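Local coordinates for protein toluene, o-xylene monooxygenase oxygenase subunit (Pseudomonas stutzeri, PDB 2INC) that probably serves as the smaller ferritin-like subunit of a multicomponent monooxygenase that hydroxylates toluene and o-xylene, at residues Glu286-Cys297 / Ile307-Arg318. Numbering follows the deposited sequence.
Sequences EPLADKAIEAYC and IVEAKSASRYVR
An antiparallel helical hairpin, made by helices 274-299 and 303-319 of this ferritin-like, all-helical chain, is closed by Cys297 against Ile307 beside the turn and by Glu286 against Arg318 at the far end. The segment axes approach to 9.4 Å with 149° between their directions, and the backbones diverge from the turn: CA atoms are 5.4 Å apart at Cys297 and Ile307 but 9.0 Å at Glu286 and Arg315. At the close end the small cysteine lets Cys297 CB come to 3.6 Å from CG1 of the branched, apolar Ile307. One turn on, Ile293 is a knob in the hole formed by Ile307, Ala310, Lys311 and Ser314. Ile293 CG2, anti to the backbone N, meets Ala310 CB at 3.6 Å, a place where a bare methyl lets the helices come near, while CD1, at the end of its CG1 branch, reaches toward Ser314 OG. Charged chains flank this apolar strip. Lys311, extended beyond CG, brings its ammonium group to the carboxylate of Glu294 in a salt bridge whose modelled length is doubtful. The long arginines make up the distance as the helices separate. Arg315 NH2 forms a hydrogen-bonded salt bridge of 3.2 Å with Asp290 OD1; the oxygen is near the guanidinium plane, yet the donor stands above the carboxylate plane. Arg318 has two tasks: NH1 hydrogen-bonds Leu217 O on helix 208-237, and NH2 turns to Glu286. Shortening Glu286 to alanine is likely to leave Arg318 NH2 without its carboxylate, with only the Leu217 end of the guanidinium still held by the bonds described. Arg318 bends at chi3 (-66°), and its NH2 meets the anti lone pair of Glu286 OE1 in a hydrogen-bonded salt bridge of 2.9 Å, carboxylate and guanidinium planes nearly perpendicular.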
loop_
_atom_site.group_PDB
_atom_site.type_symbol
_atom_site.label_atom_id
_atom_site.label_comp_id
_atom_site.label_asym_id
_atom_site.label_seq_id
_atom_site.Cartn_x
_atom_site.Cartn_y
_atom_site.Cartn_z
ATOM N N GLU B 286 -35.373 22.213 -23.492
ATOM C CA GLU B 286 -35.842 21.089 -24.333
ATOM C C GLU B 286 -35.914 21.357 -25.857
ATOM O O GLU B 286 -35.482 20.513 -26.648
ATOM C CB GLU B 286 -37.187 20.527 -23.809
ATOM C CG GLU B 286 -37.114 19.049 -23.461
ATOM C CD GLU B 286 -38.494 18.388 -23.215
ATOM O OE1 GLU B 286 -38.556 17.194 -22.810
ATOM O OE2 GLU B 286 -39.522 19.082 -23.425
ATOM N N PRO B 287 -36.470 22.503 -26.292
ATOM C CA PRO B 287 -36.494 22.763 -27.747
ATOM C C PRO B 287 -35.115 22.856 -28.432
ATOM O O PRO B 287 -34.975 22.458 -29.603
ATOM C CB PRO B 287 -37.162 24.148 -27.838
ATOM C CG PRO B 287 -37.889 24.320 -26.581
ATOM C CD PRO B 287 -37.086 23.615 -25.547
ATOM N N LEU B 288 -34.115 23.396 -27.730
ATOM C CA LEU B 288 -32.723 23.425 -28.269
ATOM C C LEU B 288 -32.101 22.053 -28.328
ATOM O O LEU B 288 -31.279 21.786 -29.210
ATOM C CB LEU B 288 -31.809 24.312 -27.435
ATOM C CG LEU B 288 -31.854 25.812 -27.689
ATOM C CD1 LEU B 288 -30.984 26.539 -26.668
ATOM C CD2 LEU B 288 -31.391 26.137 -29.091
ATOM N N ALA B 289 -32.465 21.199 -27.377
ATOM C CA ALA B 289 -32.028 19.806 -27.382
ATOM C C ALA B 289 -32.665 19.046 -28.555
ATOM O O ALA B 289 -32.013 18.231 -29.188
ATOM C CB ALA B 289 -32.413 19.119 -26.078
ATOM N N ASP B 290 -33.938 19.308 -28.821
ATOM C CA ASP B 290 -34.588 18.785 -30.016
ATOM C C ASP B 290 -33.858 19.206 -31.252
ATOM O O ASP B 290 -33.538 18.366 -32.065
ATOM C CB ASP B 290 -36.040 19.207 -30.095
ATOM C CG ASP B 290 -36.905 18.469 -29.073
ATOM O OD1 ASP B 290 -36.431 17.444 -28.517
ATOM O OD2 ASP B 290 -38.059 18.905 -28.831
ATOM N N LYS B 291 -33.598 20.492 -31.403
ATOM C CA LYS B 291 -32.865 20.966 -32.551
ATOM C C LYS B 291 -31.540 20.203 -32.707
ATOM O O LYS B 291 -31.165 19.814 -33.810
ATOM C CB LYS B 291 -32.574 22.464 -32.407
ATOM C CG LYS B 291 -33.595 23.398 -33.077
ATOM C CD LYS B 291 -33.094 24.891 -33.147
ATOM C CE LYS B 291 -31.612 24.979 -33.526
ATOM N NZ LYS B 291 -30.807 25.381 -32.345
ATOM N N ALA B 292 -30.862 19.960 -31.591
ATOM C CA ALA B 292 -29.554 19.281 -31.562
ATOM C C ALA B 292 -29.586 17.884 -32.134
ATOM O O ALA B 292 -28.787 17.553 -33.030
ATOM C CB ALA B 292 -29.021 19.271 -30.100
ATOM N N ILE B 293 -30.501 17.067 -31.581
ATOM C CA ILE B 293 -30.755 15.696 -31.982
ATOM C C ILE B 293 -31.194 15.683 -33.440
ATOM O O ILE B 293 -30.665 14.886 -34.255
ATOM C CB ILE B 293 -31.880 15.052 -31.089
ATOM C CG1 ILE B 293 -31.363 14.810 -29.665
ATOM C CG2 ILE B 293 -32.340 13.739 -31.703
ATOM C CD1 ILE B 293 -32.474 14.400 -28.653
ATOM N N GLU B 294 -32.116 16.585 -33.784
ATOM C CA GLU B 294 -32.642 16.629 -35.141
ATOM C C GLU B 294 -31.506 16.818 -36.122
ATOM O O GLU B 294 -31.417 16.041 -37.058
ATOM C CB GLU B 294 -33.742 17.684 -35.298
ATOM C CG GLU B 294 -35.100 17.156 -34.749
ATOM C CD GLU B 294 -36.128 18.283 -34.458
ATOM O OE1 GLU B 294 -35.894 19.413 -34.912
ATOM O OE2 GLU B 294 -37.122 18.042 -33.722
ATOM N N ALA B 295 -30.623 17.798 -35.888
ATOM C CA ALA B 295 -29.622 18.165 -36.887
ATOM C C ALA B 295 -28.567 17.081 -37.039
ATOM O O ALA B 295 -28.101 16.802 -38.150
ATOM C CB ALA B 295 -28.964 19.424 -36.539
ATOM N N TYR B 296 -28.186 16.474 -35.914
ATOM C CA TYR B 296 -27.123 15.486 -35.914
ATOM C C TYR B 296 -27.629 14.163 -36.479
ATOM O O TYR B 296 -27.087 13.646 -37.419
ATOM C CB TYR B 296 -26.567 15.327 -34.479
ATOM C CG TYR B 296 -25.415 14.349 -34.329
ATOM C CD1 TYR B 296 -24.103 14.769 -34.479
ATOM C CD2 TYR B 296 -25.646 13.024 -33.985
ATOM C CE1 TYR B 296 -23.037 13.893 -34.350
ATOM C CE2 TYR B 296 -24.574 12.102 -33.857
ATOM C CZ TYR B 296 -23.273 12.557 -34.035
ATOM O OH TYR B 296 -22.180 11.717 -33.892
ATOM N N CYS B 297 -28.711 13.648 -35.923
ATOM C CA CYS B 297 -29.175 12.343 -36.281
ATOM C C CYS B 297 -29.800 12.293 -37.668
ATOM O O CYS B 297 -29.730 11.273 -38.322
ATOM C CB CYS B 297 -30.154 11.841 -35.229
ATOM S SG CYS B 297 -29.349 11.481 -33.638
ATOM N N ILE B 307 -33.412 9.921 -34.867
ATOM C CA ILE B 307 -34.062 11.078 -34.228
ATOM C C ILE B 307 -35.157 10.671 -33.276
ATOM O O ILE B 307 -35.184 11.114 -32.141
ATOM C CB ILE B 307 -34.656 12.053 -35.254
ATOM C CG1 ILE B 307 -33.558 12.649 -36.130
ATOM C CG2 ILE B 307 -35.376 13.179 -34.565
ATOM C CD1 ILE B 307 -34.114 13.350 -37.380
ATOM N N VAL B 308 -36.089 9.859 -33.754
ATOM C CA VAL B 308 -37.187 9.351 -32.926
ATOM C C VAL B 308 -36.716 8.603 -31.695
ATOM O O VAL B 308 -37.210 8.872 -30.601
ATOM C CB VAL B 308 -38.178 8.508 -33.758
ATOM C CG1 VAL B 308 -39.068 7.619 -32.857
ATOM C CG2 VAL B 308 -39.020 9.455 -34.621
ATOM N N GLU B 309 -35.755 7.692 -31.854
ATOM C CA GLU B 309 -35.220 6.964 -30.690
ATOM C C GLU B 309 -34.395 7.857 -29.752
ATOM O O GLU B 309 -34.613 7.805 -28.564
ATOM C CB GLU B 309 -34.416 5.731 -31.080
ATOM C CG GLU B 309 -35.250 4.646 -31.764
ATOM C CD GLU B 309 -34.402 3.464 -32.206
ATOM O OE1 GLU B 309 -33.209 3.676 -32.559
ATOM O OE2 GLU B 309 -34.908 2.308 -32.188
ATOM N N ALA B 310 -33.499 8.691 -30.284
ATOM C CA ALA B 310 -32.732 9.632 -29.410
ATOM C C ALA B 310 -33.721 10.487 -28.600
ATOM O O ALA B 310 -33.577 10.649 -27.386
ATOM C CB ALA B 310 -31.753 10.507 -30.227
ATOM N N LYS B 311 -34.786 10.954 -29.243
ATOM C CA LYS B 311 -35.715 11.859 -28.579
ATOM C C LYS B 311 -36.449 11.220 -27.442
ATOM O O LYS B 311 -36.559 11.842 -26.386
ATOM C CB LYS B 311 -36.716 12.465 -29.556
ATOM C CG LYS B 311 -36.210 13.671 -30.315
ATOM C CD LYS B 311 -37.312 14.279 -31.213
ATOM C CE LYS B 311 -36.740 15.468 -31.973
ATOM N NZ LYS B 311 -37.801 16.061 -32.853
ATOM N N SER B 312 -36.925 9.978 -27.611
ATOM C CA SER B 312 -37.719 9.364 -26.530
ATOM C C SER B 312 -36.857 8.818 -25.401
ATOM O O SER B 312 -37.298 8.766 -24.257
ATOM C CB SER B 312 -38.673 8.282 -27.071
ATOM O OG SER B 312 -37.939 7.253 -27.683
ATOM N N ALA B 313 -35.642 8.381 -25.731
ATOM C CA ALA B 313 -34.707 7.862 -24.722
ATOM C C ALA B 313 -34.257 8.977 -23.805
ATOM O O ALA B 313 -34.222 8.791 -22.610
ATOM C CB ALA B 313 -33.501 7.199 -25.382
ATOM N N SER B 314 -33.926 10.135 -24.366
ATOM C CA SER B 314 -33.565 11.290 -23.555
ATOM C C SER B 314 -34.745 11.870 -22.761
ATOM O O SER B 314 -34.584 12.237 -21.617
ATOM C CB SER B 314 -32.884 12.358 -24.412
ATOM O OG SER B 314 -33.742 12.847 -25.421
ATOM N N ARG B 315 -35.944 11.945 -23.346
ATOM C CA ARG B 315 -37.103 12.398 -22.595
ATOM C C ARG B 315 -37.385 11.427 -21.468
ATOM O O ARG B 315 -37.764 11.846 -20.373
ATOM C CB ARG B 315 -38.340 12.517 -23.509
ATOM C CG ARG B 315 -38.219 13.701 -24.433
ATOM C CD ARG B 315 -39.248 13.679 -25.539
ATOM N NE ARG B 315 -38.869 14.652 -26.558
ATOM C CZ ARG B 315 -39.443 14.737 -27.752
ATOM N NH1 ARG B 315 -40.425 13.897 -28.068
ATOM N NH2 ARG B 315 -39.036 15.659 -28.638
ATOM N N TYR B 316 -37.160 10.138 -21.715
ATOM C CA TYR B 316 -37.420 9.109 -20.699
ATOM C C TYR B 316 -36.595 9.250 -19.401
ATOM O O TYR B 316 -37.043 8.905 -18.304
ATOM C CB TYR B 316 -37.209 7.711 -21.285
ATOM C CG TYR B 316 -37.791 6.623 -20.435
ATOM C CD1 TYR B 316 -39.161 6.567 -20.200
ATOM C CD2 TYR B 316 -36.982 5.652 -19.867
ATOM C CE1 TYR B 316 -39.710 5.551 -19.424
ATOM C CE2 TYR B 316 -37.508 4.643 -19.085
ATOM C CZ TYR B 316 -38.876 4.600 -18.862
ATOM O OH TYR B 316 -39.432 3.594 -18.073
ATOM N N VAL B 317 -35.365 9.729 -19.559
ATOM C CA VAL B 317 -34.495 10.037 -18.437
ATOM C C VAL B 317 -35.189 11.011 -17.476
ATOM O O VAL B 317 -35.235 10.756 -16.263
ATOM C CB VAL B 317 -33.172 10.610 -18.962
ATOM C CG1 VAL B 317 -32.261 11.102 -17.801
ATOM C CG2 VAL B 317 -32.499 9.561 -19.813
ATOM N N ARG B 318 -35.738 12.100 -18.018
ATOM C CA ARG B 318 -36.420 13.115 -17.222
ATOM C C ARG B 318 -37.775 12.613 -16.698
ATOM O O ARG B 318 -38.131 12.870 -15.539
ATOM C CB ARG B 318 -36.569 14.413 -18.001
ATOM C CG ARG B 318 -35.230 15.141 -18.273
ATOM C CD ARG B 318 -35.422 16.540 -18.902
ATOM N NE ARG B 318 -36.000 16.425 -20.231
ATOM C CZ ARG B 318 -35.324 16.043 -21.317
ATOM N NH1 ARG B 318 -34.023 15.757 -21.252
ATOM N NH2 ARG B 318 -35.964 15.930 -22.481
#